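PDB 7CT3: mutual gliding motility protein C (MglC) from Myxococcus xanthus DK 1622, which probably acts in the polarity control system behind gliding motility, as a Roadblock/LC7-domain protein that interacts with its paralog MglB. Local coordinates for residues A[21-26]-A[89-94]; A[48-53]-A[77-82]; A[55-60]-A[72-77]; A[59-64]-A[81-86]. All coordinates share one frame; numbering follows the deposited sequence.

Interaction 1 (A[21-26]-A[89-94])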
loop_
_atom_site.group_PDB
_atom_site.type_symbol
_atom_site.label_atom_id
_atom_site.label_comp_id
_atom_site.label_asym_id
_atom_site.label_seq_id
_atom_site.Cartn_x
_atom_site.Cartn_y
_atom_site.Cartn_z
ATOM N N SER A 21 -4.815 -14.361 -4.858
ATOM C CA SER A 21 -5.318 -14.517 -6.243
ATOM C C SER A 21 -4.275 -14.032 -7.243
ATOM O O SER A 21 -3.459 -13.172 -6.880
ATOM C CB SER A 21 -6.613 -13.780 -6.418
ATOM O OG SER A 21 -7.515 -14.106 -5.373
ATOM N N VAL A 22 -4.325 -14.577 -8.457
ATOM C CA VAL A 22 -3.671 -13.982 -9.657
ATOM C C VAL A 22 -4.769 -13.360 -10.515
ATOM O O VAL A 22 -5.773 -13.999 -10.830
ATOM C CB VAL A 22 -2.819 -15.015 -10.414
ATOM C CG1 VAL A 22 -2.232 -14.436 -11.691
ATOM C CG2 VAL A 22 -1.713 -15.566 -9.524
HETATM N N MSE A 23 -4.548 -12.091 -10.862
HETATM C CA MSE A 23 -5.508 -11.265 -11.570
HETATM C C MSE A 23 -4.817 -10.705 -12.812
HETATM O O MSE A 23 -3.637 -10.381 -12.765
HETATM C CB MSE A 23 -5.974 -10.158 -10.617
HETATM C CG MSE A 23 -6.729 -9.025 -11.262
HETATM SE SE MSE A 23 -8.583 -9.532 -11.569
HETATM C CE MSE A 23 -9.234 -10.232 -9.851
ATOM N N GLY A 24 -5.548 -10.606 -13.927
ATOM C CA GLY A 24 -5.019 -9.972 -15.123
ATOM C C GLY A 24 -5.233 -8.467 -15.106
ATOM O O GLY A 24 -6.225 -8.018 -14.515
ATOM N N PHE A 25 -4.358 -7.701 -15.762
ATOM C CA PHE A 25 -4.553 -6.248 -16.009
ATOM C C PHE A 25 -5.761 -6.041 -16.941
ATOM O O PHE A 25 -6.291 -4.915 -16.992
ATOM C CB PHE A 25 -3.264 -5.616 -16.537
ATOM C CG PHE A 25 -2.159 -5.559 -15.515
ATOM C CD1 PHE A 25 -2.260 -4.725 -14.411
ATOM C CD2 PHE A 25 -1.029 -6.352 -15.642
ATOM C CE1 PHE A 25 -1.244 -4.670 -13.468
ATOM C CE2 PHE A 25 -0.015 -6.295 -14.698
ATOM C CZ PHE A 25 -0.124 -5.455 -13.612
ATOM N N ASP A 26 -6.212 -7.095 -17.627
ATOM C CA ASP A 26 -7.483 -7.101 -18.407
ATOM C C ASP A 26 -8.689 -7.235 -17.463
ATOM O O ASP A 26 -9.817 -7.252 -17.971
ATOM C CB ASP A 26 -7.485 -8.190 -19.487
ATOM C CG ASP A 26 -7.375 -9.626 -18.994
ATOM O OD1 ASP A 26 -7.273 -9.841 -17.767
ATOM O OD2 ASP A 26 -7.382 -10.525 -19.854
ATOM N N ASP A 89 1.231 -9.176 -17.897
ATOM C CA ASP A 89 -0.243 -9.346 -18.026
ATOM C C ASP A 89 -0.911 -9.646 -16.675
ATOM O O ASP A 89 -2.147 -9.515 -16.617
ATOM C CB ASP A 89 -0.581 -10.474 -19.005
ATOM C CG ASP A 89 -0.079 -10.243 -20.420
ATOM O OD1 ASP A 89 -0.082 -9.076 -20.870
ATOM O OD2 ASP A 89 0.315 -11.233 -21.061
ATOM N N TYR A 90 -0.161 -10.037 -15.636
ATOM C CA TYR A 90 -0.736 -10.598 -14.383
ATOM C C TYR A 90 -0.072 -10.012 -13.133
ATOM O O TYR A 90 1.156 -9.758 -13.122
ATOM C CB TYR A 90 -0.605 -12.121 -14.370
ATOM C CG TYR A 90 -1.271 -12.806 -15.534
ATOM C CD1 TYR A 90 -2.642 -12.729 -15.716
ATOM C CD2 TYR A 90 -0.531 -13.518 -16.463
ATOM C CE1 TYR A 90 -3.261 -13.340 -16.794
ATOM C CE2 TYR A 90 -1.136 -14.140 -17.544
ATOM C CZ TYR A 90 -2.508 -14.053 -17.709
ATOM O OH TYR A 90 -3.115 -14.662 -18.769
ATOM N N PHE A 91 -0.871 -9.841 -12.081
ATOM C CA PHE A 91 -0.381 -9.486 -10.726
ATOM C C PHE A 91 -0.969 -10.451 -9.698
ATOM O O PHE A 91 -2.000 -11.104 -9.943
ATOM C CB PHE A 91 -0.670 -8.027 -10.375
ATOM C CG PHE A 91 -2.117 -7.611 -10.346
ATOM C CD1 PHE A 91 -2.767 -7.236 -11.513
ATOM C CD2 PHE A 91 -2.815 -7.547 -9.146
ATOM C CE1 PHE A 91 -4.090 -6.827 -11.485
ATOM C CE2 PHE A 91 -4.137 -7.125 -9.121
ATOM C CZ PHE A 91 -4.770 -6.767 -10.291
ATOM N N LEU A 92 -0.278 -10.525 -8.567
ATOM C CA LEU A 92 -0.603 -11.374 -7.404
ATOM C C LEU A 92 -1.203 -10.461 -6.335
ATOM O O LEU A 92 -0.601 -9.405 -6.088
ATOM C CB LEU A 92 0.720 -12.004 -6.964
ATOM C CG LEU A 92 0.662 -13.043 -5.854
ATOM C CD1 LEU A 92 -0.196 -14.231 -6.251
ATOM C CD2 LEU A 92 2.073 -13.485 -5.507
ATOM N N VAL A 93 -2.352 -10.816 -5.762
ATOM C CA VAL A 93 -3.025 -9.977 -4.725
ATOM C C VAL A 93 -3.347 -10.845 -3.508
ATOM O O VAL A 93 -3.981 -11.901 -3.667
ATOM C CB VAL A 93 -4.274 -9.245 -5.261
ATOM C CG1 VAL A 93 -5.217 -10.160 -6.014
ATOM C CG2 VAL A 93 -5.015 -8.508 -4.154
ATOM N N LEU A 94 -2.898 -10.393 -2.336
ATOM C CA LEU A 94 -3.296 -10.921 -1.015
ATOM C C LEU A 94 -4.247 -9.916 -0.363
ATOM O O LEU A 94 -3.893 -8.722 -0.289
ATOM C CB LEU A 94 -2.043 -11.134 -0.164
ATOM C CG LEU A 94 -2.290 -11.442 1.311
ATOM C CD1 LEU A 94 -3.068 -12.739 1.479
ATOM C CD2 LEU A 94 -0.968 -11.503 2.060
HETATM O O HOH W 1 -7.040 -12.146 -3.474
HETATM O O HOH W 2 -4.042 -9.434 -18.571
#
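Ser21 and Val93 bond to each other twice through their backbones, Val93 N giving to Ser21 O at 2.8 Å and Ser21 N to Val93 O at 2.9 Å. Met23 and Phe91 form the next such pair, again bonded in both directions. Phe25 N adds a fifth bond, to Asp89 O at 3.0 Å. A water bridges Ser21 OG and Val93 O, and that hydroxyl is also bonded to Thr32. Between the bonded pairs lie the non-hydrogen-bonded pairs Val22-Leu92 and Gly24-Tyr90. On their face of the sheet Val22 CG2 meets Leu92 CD1 at 3.8 Å, with helix 102-117 packing behind.

On the other face the Phe91 ring, its CG held between backbone N and carbonyl carbon (chi1 61°), swings over the neighbouring strand and takes Met23 CB on one face, 3.9 Å from the ring centroid. The Phe25 ring leans against it obliquely, planes at 41°, with Phe25 CE1 3.6 Å from Phe91 CD1. A serine in place of Phe25 would probably deprive Lys65 of its cation-pi partner and uncover that side of Phe91. Strands 17-24 and 90-97 are thus joined as antiparallel neighbours at the middle of the Roadblock/LC7 sheet.

Interaction 2 (A[48-53]-A[77-82])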
loop_
_atom_site.group_PDB
_atom_site.type_symbol
_atom_site.label_atom_id
_atom_site.label_comp_id
_atom_site.label_asym_id
_atom_site.label_seq_id
_atom_site.Cartn_x
_atom_site.Cartn_y
_atom_site.Cartn_z
ATOM N N VAL A 48 -17.513 -7.758 1.799
ATOM C CA VAL A 48 -18.239 -6.619 1.166
ATOM C C VAL A 48 -17.212 -5.562 0.739
ATOM O O VAL A 48 -17.238 -5.161 -0.433
ATOM C CB VAL A 48 -19.313 -6.043 2.107
ATOM C CG1 VAL A 48 -19.810 -4.676 1.660
ATOM C CG2 VAL A 48 -20.477 -7.008 2.255
ATOM N N GLU A 49 -16.326 -5.139 1.646
ATOM C CA GLU A 49 -15.315 -4.091 1.346
ATOM C C GLU A 49 -14.333 -4.611 0.292
ATOM O O GLU A 49 -13.997 -3.828 -0.619
ATOM C CB GLU A 49 -14.621 -3.613 2.620
ATOM C CG GLU A 49 -15.568 -2.855 3.529
ATOM C CD GLU A 49 -14.913 -1.919 4.523
ATOM O OE1 GLU A 49 -13.675 -1.937 4.624
ATOM O OE2 GLU A 49 -15.649 -1.178 5.196
ATOM N N TYR A 50 -13.927 -5.881 0.362
ATOM C CA TYR A 50 -13.002 -6.482 -0.635
ATOM C C TYR A 50 -13.622 -6.389 -2.037
ATOM O O TYR A 50 -12.937 -5.937 -2.972
ATOM C CB TYR A 50 -12.620 -7.916 -0.260
ATOM C CG TYR A 50 -11.601 -8.546 -1.179
ATOM C CD1 TYR A 50 -10.606 -7.789 -1.781
ATOM C CD2 TYR A 50 -11.628 -9.904 -1.449
ATOM C CE1 TYR A 50 -9.675 -8.361 -2.633
ATOM C CE2 TYR A 50 -10.701 -10.492 -2.296
ATOM C CZ TYR A 50 -9.722 -9.718 -2.891
ATOM O OH TYR A 50 -8.805 -10.284 -3.727
ATOM N N ALA A 51 -14.891 -6.780 -2.180
ATOM C CA ALA A 51 -15.659 -6.652 -3.439
ATOM C C ALA A 51 -15.604 -5.196 -3.918
ATOM O O ALA A 51 -15.370 -4.973 -5.108
ATOM C CB ALA A 51 -17.078 -7.114 -3.235
ATOM N N ASN A 52 -15.782 -4.240 -3.007
ATOM C CA ASN A 52 -15.862 -2.791 -3.334
ATOM C C ASN A 52 -14.467 -2.207 -3.608
ATOM O O ASN A 52 -14.418 -1.050 -4.050
ATOM C CB ASN A 52 -16.597 -2.023 -2.234
ATOM C CG ASN A 52 -18.067 -2.375 -2.173
ATOM O OD1 ASN A 52 -18.625 -2.865 -3.149
ATOM N ND2 ASN A 52 -18.697 -2.155 -1.032
ATOM N N LEU A 53 -13.387 -2.958 -3.358
ATOM C CA LEU A 53 -11.989 -2.532 -3.652
ATOM C C LEU A 53 -11.552 -3.032 -5.036
ATOM O O LEU A 53 -10.574 -2.483 -5.553
ATOM C CB LEU A 53 -11.028 -3.077 -2.585
ATOM C CG LEU A 53 -11.098 -2.434 -1.200
ATOM C CD1 LEU A 53 -10.170 -3.154 -0.231
ATOM C CD2 LEU A 53 -10.751 -0.954 -1.249
ATOM N N GLU A 77 -11.159 0.319 5.730
ATOM C CA GLU A 77 -11.256 0.187 7.206
ATOM C C GLU A 77 -11.100 -1.291 7.597
ATOM O O GLU A 77 -10.407 -1.557 8.585
ATOM C CB GLU A 77 -12.574 0.784 7.706
ATOM C CG GLU A 77 -12.617 2.299 7.599
ATOM C CD GLU A 77 -13.904 2.958 8.072
ATOM O OE1 GLU A 77 -14.737 2.263 8.697
ATOM O OE2 GLU A 77 -14.071 4.170 7.813
ATOM N N LYS A 78 -11.687 -2.220 6.834
ATOM C CA LYS A 78 -11.818 -3.650 7.237
ATOM C C LYS A 78 -10.854 -4.564 6.466
ATOM O O LYS A 78 -10.631 -5.696 6.935
ATOM C CB LYS A 78 -13.259 -4.127 7.034
ATOM C CG LYS A 78 -14.299 -3.401 7.872
ATOM C CD LYS A 78 -15.691 -3.991 7.736
ATOM C CE LYS A 78 -16.753 -3.171 8.435
ATOM N NZ LYS A 78 -18.116 -3.593 8.036
ATOM N N VAL A 79 -10.306 -4.128 5.331
ATOM C CA VAL A 79 -9.520 -5.024 4.432
ATOM C C VAL A 79 -8.221 -4.332 4.037
ATOM O O VAL A 79 -8.270 -3.147 3.661
ATOM C CB VAL A 79 -10.309 -5.432 3.176
ATOM C CG1 VAL A 79 -9.486 -6.336 2.268
ATOM C CG2 VAL A 79 -11.628 -6.091 3.531
ATOM N N LEU A 80 -7.120 -5.076 4.117
ATOM C CA LEU A 80 -5.786 -4.661 3.625
ATOM C C LEU A 80 -5.436 -5.542 2.428
ATOM O O LEU A 80 -5.816 -6.732 2.434
ATOM C CB LEU A 80 -4.754 -4.816 4.743
ATOM C CG LEU A 80 -5.181 -4.310 6.118
ATOM C CD1 LEU A 80 -4.092 -4.575 7.143
ATOM C CD2 LEU A 80 -5.532 -2.830 6.081
ATOM N N THR A 81 -4.756 -4.977 1.436
ATOM C CA THR A 81 -4.273 -5.730 0.255
ATOM C C THR A 81 -2.783 -5.465 0.064
ATOM O O THR A 81 -2.296 -4.388 0.475
ATOM C CB THR A 81 -5.079 -5.421 -1.010
ATOM O OG1 THR A 81 -4.842 -4.065 -1.386
ATOM C CG2 THR A 81 -6.560 -5.677 -0.825
ATOM N N VAL A 82 -2.106 -6.452 -0.511
ATOM C CA VAL A 82 -0.693 -6.385 -0.969
ATOM C C VAL A 82 -0.672 -6.999 -2.360
ATOM O O VAL A 82 -1.218 -8.086 -2.545
ATOM C CB VAL A 82 0.259 -7.155 -0.036
ATOM C CG1 VAL A 82 1.708 -6.859 -0.381
ATOM C CG2 VAL A 82 -0.023 -6.882 1.427
#
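Tyr50 and Val79 mark the closest backbone approach, CA to CA 6.3 Å, where helix segment 48-53 crosses strand 79-82 at -44° with the axes 8.9 Å apart. At the turn leading into the strand, Glu49 accepts a bond from Lys78 N at OE1, 3.0 Å away. The N-H meets the syn side of OE1, tilted 33° out of the carboxylate plane. Ser76 OG bonds to the same oxygen, so OE1 ties the helix to the turn between strands 71-75 and 79-87. The Lys78 side chain runs across the carboxylate at about a right angle, its CG 3.7 Å from Glu49 CD, while Lys78 NZ stays beyond salt-bridge distance of Glu49 OE2. A leucine in place of Glu49 would probably leave Lys78 N and Ser76 OG without this shared acceptor and free the turn to shift against the helix.

This is the helix-on-sheet layer of the Roadblock/LC7 fold, helix 44-61 lying over the antiparallel strands. Val79 is the apolar centre: with CG1 anti to the backbone N (chi1 180°), its CG2 lies 4.0 Å from Glu49 CB and close to Tyr50 N. Leu53 slides past Val79 in the opposite direction, bringing CD1 to 4.1 Å from Val79 CB, with Val69 of the second subunit also against it. Farther along the strand, Thr81 CG2 comes loosely up to Tyr50 CE1 and Leu53 CD1, while Thr81 OG1 is bonded to Val74 O.

Interaction 3 (A[55-60]-A[72-77])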
loop_
_atom_site.group_PDB
_atom_site.type_symbol
_atom_site.label_atom_id
_atom_site.label_comp_id
_atom_site.label_asym_id
_atom_site.label_seq_id
_atom_site.Cartn_x
_atom_site.Cartn_y
_atom_site.Cartn_z
ATOM N N THR A 55 -12.254 -2.938 -8.306
ATOM C CA THR A 55 -12.027 -1.973 -9.418
ATOM C C THR A 55 -10.742 -1.180 -9.155
ATOM O O THR A 55 -9.912 -1.057 -10.085
ATOM C CB THR A 55 -13.206 -1.011 -9.592
ATOM O OG1 THR A 55 -14.350 -1.805 -9.896
ATOM C CG2 THR A 55 -12.984 0.008 -10.691
ATOM N N GLN A 56 -10.598 -0.665 -7.931
ATOM C CA GLN A 56 -9.494 0.248 -7.532
ATOM C C GLN A 56 -8.186 -0.540 -7.395
ATOM O O GLN A 56 -7.134 0.019 -7.755
ATOM C CB GLN A 56 -9.867 0.995 -6.251
ATOM C CG GLN A 56 -11.144 1.814 -6.374
ATOM C CD GLN A 56 -11.225 2.570 -7.680
ATOM O OE1 GLN A 56 -10.320 3.321 -8.049
ATOM N NE2 GLN A 56 -12.323 2.379 -8.395
ATOM N N LEU A 57 -8.237 -1.788 -6.914
ATOM C CA LEU A 57 -7.046 -2.679 -6.845
ATOM C C LEU A 57 -6.409 -2.763 -8.235
ATOM O O LEU A 57 -5.197 -2.541 -8.344
ATOM C CB LEU A 57 -7.441 -4.077 -6.353
ATOM C CG LEU A 57 -7.793 -4.184 -4.873
ATOM C CD1 LEU A 57 -8.314 -5.572 -4.539
ATOM C CD2 LEU A 57 -6.594 -3.853 -4.006
ATOM N N ARG A 58 -7.203 -3.068 -9.263
ATOM C CA ARG A 58 -6.682 -3.272 -10.641
ATOM C C ARG A 58 -6.141 -1.936 -11.177
ATOM O O ARG A 58 -5.131 -1.963 -11.898
ATOM C CB ARG A 58 -7.757 -3.877 -11.548
ATOM C CG ARG A 58 -7.214 -4.424 -12.864
ATOM C CD ARG A 58 -8.033 -3.971 -14.062
ATOM N NE ARG A 58 -7.978 -2.520 -14.193
ATOM C CZ ARG A 58 -7.037 -1.838 -14.847
ATOM N NH1 ARG A 58 -6.057 -2.466 -15.478
ATOM N NH2 ARG A 58 -7.087 -0.518 -14.871
ATOM N N ASN A 59 -6.772 -0.810 -10.832
ATOM C CA ASN A 59 -6.308 0.540 -11.254
ATOM C C ASN A 59 -4.921 0.806 -10.650
ATOM O O ASN A 59 -4.005 1.163 -11.410
ATOM C CB ASN A 59 -7.294 1.644 -10.864
ATOM C CG ASN A 59 -8.585 1.608 -11.656
ATOM O OD1 ASN A 59 -8.664 1.001 -12.725
ATOM N ND2 ASN A 59 -9.607 2.263 -11.137
ATOM N N ALA A 60 -4.775 0.654 -9.332
ATOM C CA ALA A 60 -3.507 0.903 -8.602
ATOM C C ALA A 60 -2.443 -0.114 -9.040
ATOM O O ALA A 60 -1.255 0.264 -9.119
ATOM C CB ALA A 60 -3.743 0.865 -7.112
ATOM N N VAL A 72 2.279 -2.747 -4.099
ATOM C CA VAL A 72 1.165 -1.767 -3.968
ATOM C C VAL A 72 0.131 -2.327 -2.989
ATOM O O VAL A 72 -0.123 -3.544 -3.027
ATOM C CB VAL A 72 0.542 -1.449 -5.338
ATOM C CG1 VAL A 72 -0.603 -0.456 -5.217
ATOM C CG2 VAL A 72 1.592 -0.942 -6.317
ATOM N N SER A 73 -0.430 -1.458 -2.149
ATOM C CA SER A 73 -1.541 -1.765 -1.210
ATOM C C SER A 73 -2.674 -0.763 -1.419
ATOM O O SER A 73 -2.398 0.450 -1.498
ATOM C CB SER A 73 -1.071 -1.751 0.221
ATOM O OG SER A 73 -0.149 -2.800 0.450
ATOM N N VAL A 74 -3.903 -1.261 -1.514
ATOM C CA VAL A 74 -5.134 -0.427 -1.495
ATOM C C VAL A 74 -5.995 -0.959 -0.353
ATOM O O VAL A 74 -6.436 -2.128 -0.438
ATOM C CB VAL A 74 -5.856 -0.452 -2.854
ATOM C CG1 VAL A 74 -7.155 0.330 -2.819
ATOM C CG2 VAL A 74 -4.958 0.065 -3.970
ATOM N N ASN A 75 -6.168 -0.151 0.693
ATOM C CA ASN A 75 -6.721 -0.598 1.995
ATOM C C ASN A 75 -8.026 0.142 2.289
ATOM O O ASN A 75 -8.153 1.325 1.928
ATOM C CB ASN A 75 -5.715 -0.397 3.129
ATOM C CG ASN A 75 -4.426 -1.163 2.922
ATOM O OD1 ASN A 75 -4.388 -2.144 2.180
ATOM N ND2 ASN A 75 -3.364 -0.723 3.578
ATOM N N SER A 76 -8.957 -0.559 2.928
ATOM C CA SER A 76 -10.205 -0.002 3.500
ATOM C C SER A 76 -10.101 -0.077 5.026
ATOM O O SER A 76 -9.039 -0.509 5.529
ATOM C CB SER A 76 -11.397 -0.749 2.979
ATOM O OG SER A 76 -11.366 -2.100 3.414
ATOM N N GLU A 77 -11.159 0.319 5.730
ATOM C CA GLU A 77 -11.256 0.187 7.206
ATOM C C GLU A 77 -11.100 -1.291 7.597
ATOM O O GLU A 77 -10.407 -1.557 8.585
ATOM C CB GLU A 77 -12.574 0.784 7.706
ATOM C CG GLU A 77 -12.617 2.299 7.599
ATOM C CD GLU A 77 -13.904 2.958 8.072
ATOM O OE1 GLU A 77 -14.737 2.263 8.697
ATOM O OE2 GLU A 77 -14.071 4.170 7.813
#
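Leu57 and Val74 meet at a slant, the CD2 branch of the leucine coming to 3.7 Å from Val74 CB and also lying near Val74 O. One turn farther along the helix, Ala60 points its CB toward the strand and touches two valines at once. Val74 CG2 is tightly packed there, 3.5 Å from Ala60 CB, and Val72 CG1 follows at 3.9 Å. Both valines have CG1 anti to the backbone N; in Val74 (chi1 177°) this places CG2 beside the N and against the alanine methyl. The backbones are nearest at Leu57 and Val74, whose CA atoms are 6.1 Å apart.

Away from the strand, Arg58 NH2 bonds to Asn59 OD1 at 3.1 Å in the carbonyl plane, on a lone pair, and Asn59 ND2 gives a weak bond to Gln56 OE1. Arg58 NH1 has its own partners in Glu62 and Phe25 O.

Segment 55-60 runs nearly antiparallel to strand segment 72-75, at 156°. Residues 72-75 also pair antiparallel with a strand of the second subunit, so helix 44-61 here covers the edge at which two Roadblock/LC7 sheets join into one, the usual dimer of this fold.

Interaction 4 (A[59-64]-A[81-86]). With NA (sodium ion), chain B.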
loop_
_atom_site.group_PDB
_atom_site.type_symbol
_atom_site.label_atom_id
_atom_site.label_comp_id
_atom_site.label_asym_id
_atom_site.label_seq_id
_atom_site.Cartn_x
_atom_site.Cartn_y
_atom_site.Cartn_z
ATOM N N ASN A 59 -6.772 -0.810 -10.832
ATOM C CA ASN A 59 -6.308 0.540 -11.254
ATOM C C ASN A 59 -4.921 0.806 -10.650
ATOM O O ASN A 59 -4.005 1.163 -11.410
ATOM C CB ASN A 59 -7.294 1.644 -10.864
ATOM C CG ASN A 59 -8.585 1.608 -11.656
ATOM O OD1 ASN A 59 -8.664 1.001 -12.725
ATOM N ND2 ASN A 59 -9.607 2.263 -11.137
ATOM N N ALA A 60 -4.775 0.654 -9.332
ATOM C CA ALA A 60 -3.507 0.903 -8.602
ATOM C C ALA A 60 -2.443 -0.114 -9.040
ATOM O O ALA A 60 -1.255 0.264 -9.119
ATOM C CB ALA A 60 -3.743 0.865 -7.112
ATOM N N ALA A 61 -2.853 -1.350 -9.338
ATOM C CA ALA A 61 -1.957 -2.453 -9.764
ATOM C C ALA A 61 -1.168 -2.050 -11.018
ATOM O O ALA A 61 -0.020 -2.504 -11.163
ATOM C CB ALA A 61 -2.757 -3.712 -9.996
ATOM N N GLU A 62 -1.743 -1.214 -11.884
ATOM C CA GLU A 62 -1.072 -0.736 -13.127
ATOM C C GLU A 62 0.314 -0.162 -12.794
ATOM O O GLU A 62 1.233 -0.326 -13.618
ATOM C CB GLU A 62 -1.952 0.291 -13.839
ATOM C CG GLU A 62 -3.159 -0.331 -14.515
ATOM C CD GLU A 62 -2.901 -0.905 -15.898
ATOM O OE1 GLU A 62 -1.818 -0.646 -16.467
ATOM O OE2 GLU A 62 -3.785 -1.612 -16.406
ATOM N N THR A 63 0.483 0.467 -11.629
ATOM C CA THR A 63 1.765 1.110 -11.223
ATOM C C THR A 63 2.878 0.055 -11.110
ATOM O O THR A 63 4.053 0.431 -11.293
ATOM C CB THR A 63 1.613 1.942 -9.943
ATOM O OG1 THR A 63 1.336 1.085 -8.836
ATOM C CG2 THR A 63 0.540 3.004 -10.056
ATOM N N LEU A 64 2.541 -1.214 -10.853
ATOM C CA LEU A 64 3.534 -2.322 -10.742
ATOM C C LEU A 64 4.330 -2.499 -12.042
ATOM O O LEU A 64 5.439 -3.048 -11.968
ATOM C CB LEU A 64 2.817 -3.628 -10.401
ATOM C CG LEU A 64 2.269 -3.733 -8.983
ATOM C CD1 LEU A 64 1.261 -4.868 -8.887
ATOM C CD2 LEU A 64 3.404 -3.929 -7.987
ATOM N N THR A 81 -4.756 -4.977 1.436
ATOM C CA THR A 81 -4.273 -5.730 0.255
ATOM C C THR A 81 -2.783 -5.465 0.064
ATOM O O THR A 81 -2.296 -4.388 0.475
ATOM C CB THR A 81 -5.079 -5.421 -1.010
ATOM O OG1 THR A 81 -4.842 -4.065 -1.386
ATOM C CG2 THR A 81 -6.560 -5.677 -0.825
ATOM N N VAL A 82 -2.106 -6.452 -0.511
ATOM C CA VAL A 82 -0.693 -6.385 -0.969
ATOM C C VAL A 82 -0.672 -6.999 -2.360
ATOM O O VAL A 82 -1.218 -8.086 -2.545
ATOM C CB VAL A 82 0.259 -7.155 -0.036
ATOM C CG1 VAL A 82 1.708 -6.859 -0.381
ATOM C CG2 VAL A 82 -0.023 -6.882 1.427
HETATM N N MSE A 83 -0.026 -6.307 -3.302
HETATM C CA MSE A 83 0.034 -6.759 -4.680
HETATM C C MSE A 83 1.467 -6.670 -5.191
HETATM O O MSE A 83 2.176 -5.716 -4.872
HETATM C CB MSE A 83 -0.883 -5.903 -5.553
HETATM C CG MSE A 83 -2.340 -6.039 -5.217
HETATM SE SE MSE A 83 -3.357 -4.722 -6.216
HETATM C CE MSE A 83 -3.238 -3.118 -5.095
ATOM N N ARG A 84 1.857 -7.671 -5.993
ATOM C CA ARG A 84 3.147 -7.703 -6.665
ATOM C C ARG A 84 2.957 -8.167 -8.113
ATOM O O ARG A 84 1.974 -8.881 -8.394
ATOM C CB ARG A 84 4.124 -8.643 -5.951
ATOM C CG ARG A 84 4.606 -8.124 -4.605
ATOM C CD ARG A 84 5.724 -8.954 -4.006
ATOM N NE ARG A 84 6.331 -8.174 -2.940
ATOM C CZ ARG A 84 7.433 -7.437 -3.046
ATOM N NH1 ARG A 84 8.137 -7.409 -4.166
ATOM N NH2 ARG A 84 7.847 -6.747 -2.004
ATOM N N LEU A 85 3.884 -7.780 -8.991
ATOM C CA LEU A 85 3.868 -8.125 -10.433
ATOM C C LEU A 85 4.324 -9.576 -10.614
ATOM O O LEU A 85 5.332 -9.959 -10.007
ATOM C CB LEU A 85 4.794 -7.162 -11.182
ATOM C CG LEU A 85 4.666 -7.187 -12.702
ATOM C CD1 LEU A 85 3.295 -6.687 -13.131
ATOM C CD2 LEU A 85 5.768 -6.359 -13.344
ATOM N N VAL A 86 3.615 -10.356 -11.429
ATOM C CA VAL A 86 4.044 -11.744 -11.772
ATOM C C VAL A 86 4.389 -11.834 -13.267
ATOM O O VAL A 86 5.219 -12.686 -13.610
ATOM C CB VAL A 86 3.018 -12.803 -11.323
ATOM C CG1 VAL A 86 3.078 -13.028 -9.820
ATOM C CG2 VAL A 86 1.609 -12.458 -11.742
HETATM NA NA NA B . 7.589 -2.972 -11.136
HETATM O O HOH W 3 8.502 -3.886 -13.244
HETATM O O HOH W 4 7.717 -5.153 -10.174
#
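Ala60 O, on a residue whose CB lies 4.5 Å from Met83 CE, is gripped twice by Thr63: the backbone N at 3.1 Å and the hydroxyl OG1 at 2.7 Å, the latter nearly along the C=O axis. These bonds fasten the point where helix 44-61 of the Roadblock/LC7 domain tightens into a 3-10 turn and runs on beside strand 79-87. Leu64 N continues the winding with a bond to Ala61 O.

The contact across to the strand is apolar. Met83, a selenomethionine, has its chain bent at chi3 (-85°), which turns CE toward Ala60 while SE lies 4.0 Å from Ala61 CB. Phe91 and Val93 of the adjoining strand also pack on this side chain, placing it between helix and sheet. Leu64 has the largest share of the contact. Both its methyls lie against the same side of the strand backbone, CD1 3.8 Å from Arg84 C and CD2 3.8 Å from Met83 O, and its CB rests against Leu85 CB. Thr63 packs on Val72, joining this end of the helix to strand 71-75 as well.

The same turn carries a sodium site. Leu64 O binds the ion together with Thr66 O, Val69 O and two waters, so backbone carbonyls supply all the protein ligands. Beside this ligand lies a methyl of the strand: Leu64 O is 2.3 Å from the sodium ion and 3.6 Å from Leu85 CD2.

How the interactions relate
Helix 44-61 strings three of the contacts together: interaction 2 uses its earlier turns, interaction 3 the later ones and interaction 4 its end. Interactions 2 and 3, centres 8 Å apart, are stitched by Glu49 OE1 to Ser76 OG at 2.6 Å, and both reach the second subunit. Val72 O to Met83 N, 2.8 Å, joins interactions 3 and 4 through the sheet. Interaction 1 lies one strand farther in, bonded to interaction 4 by Leu92 N to Arg84 O at 2.8 Å and to helix 44-61 through Arg58. The sodium ion belongs to interaction 4; the side chains of Phe25 and Val72 are each about 8 Å from it.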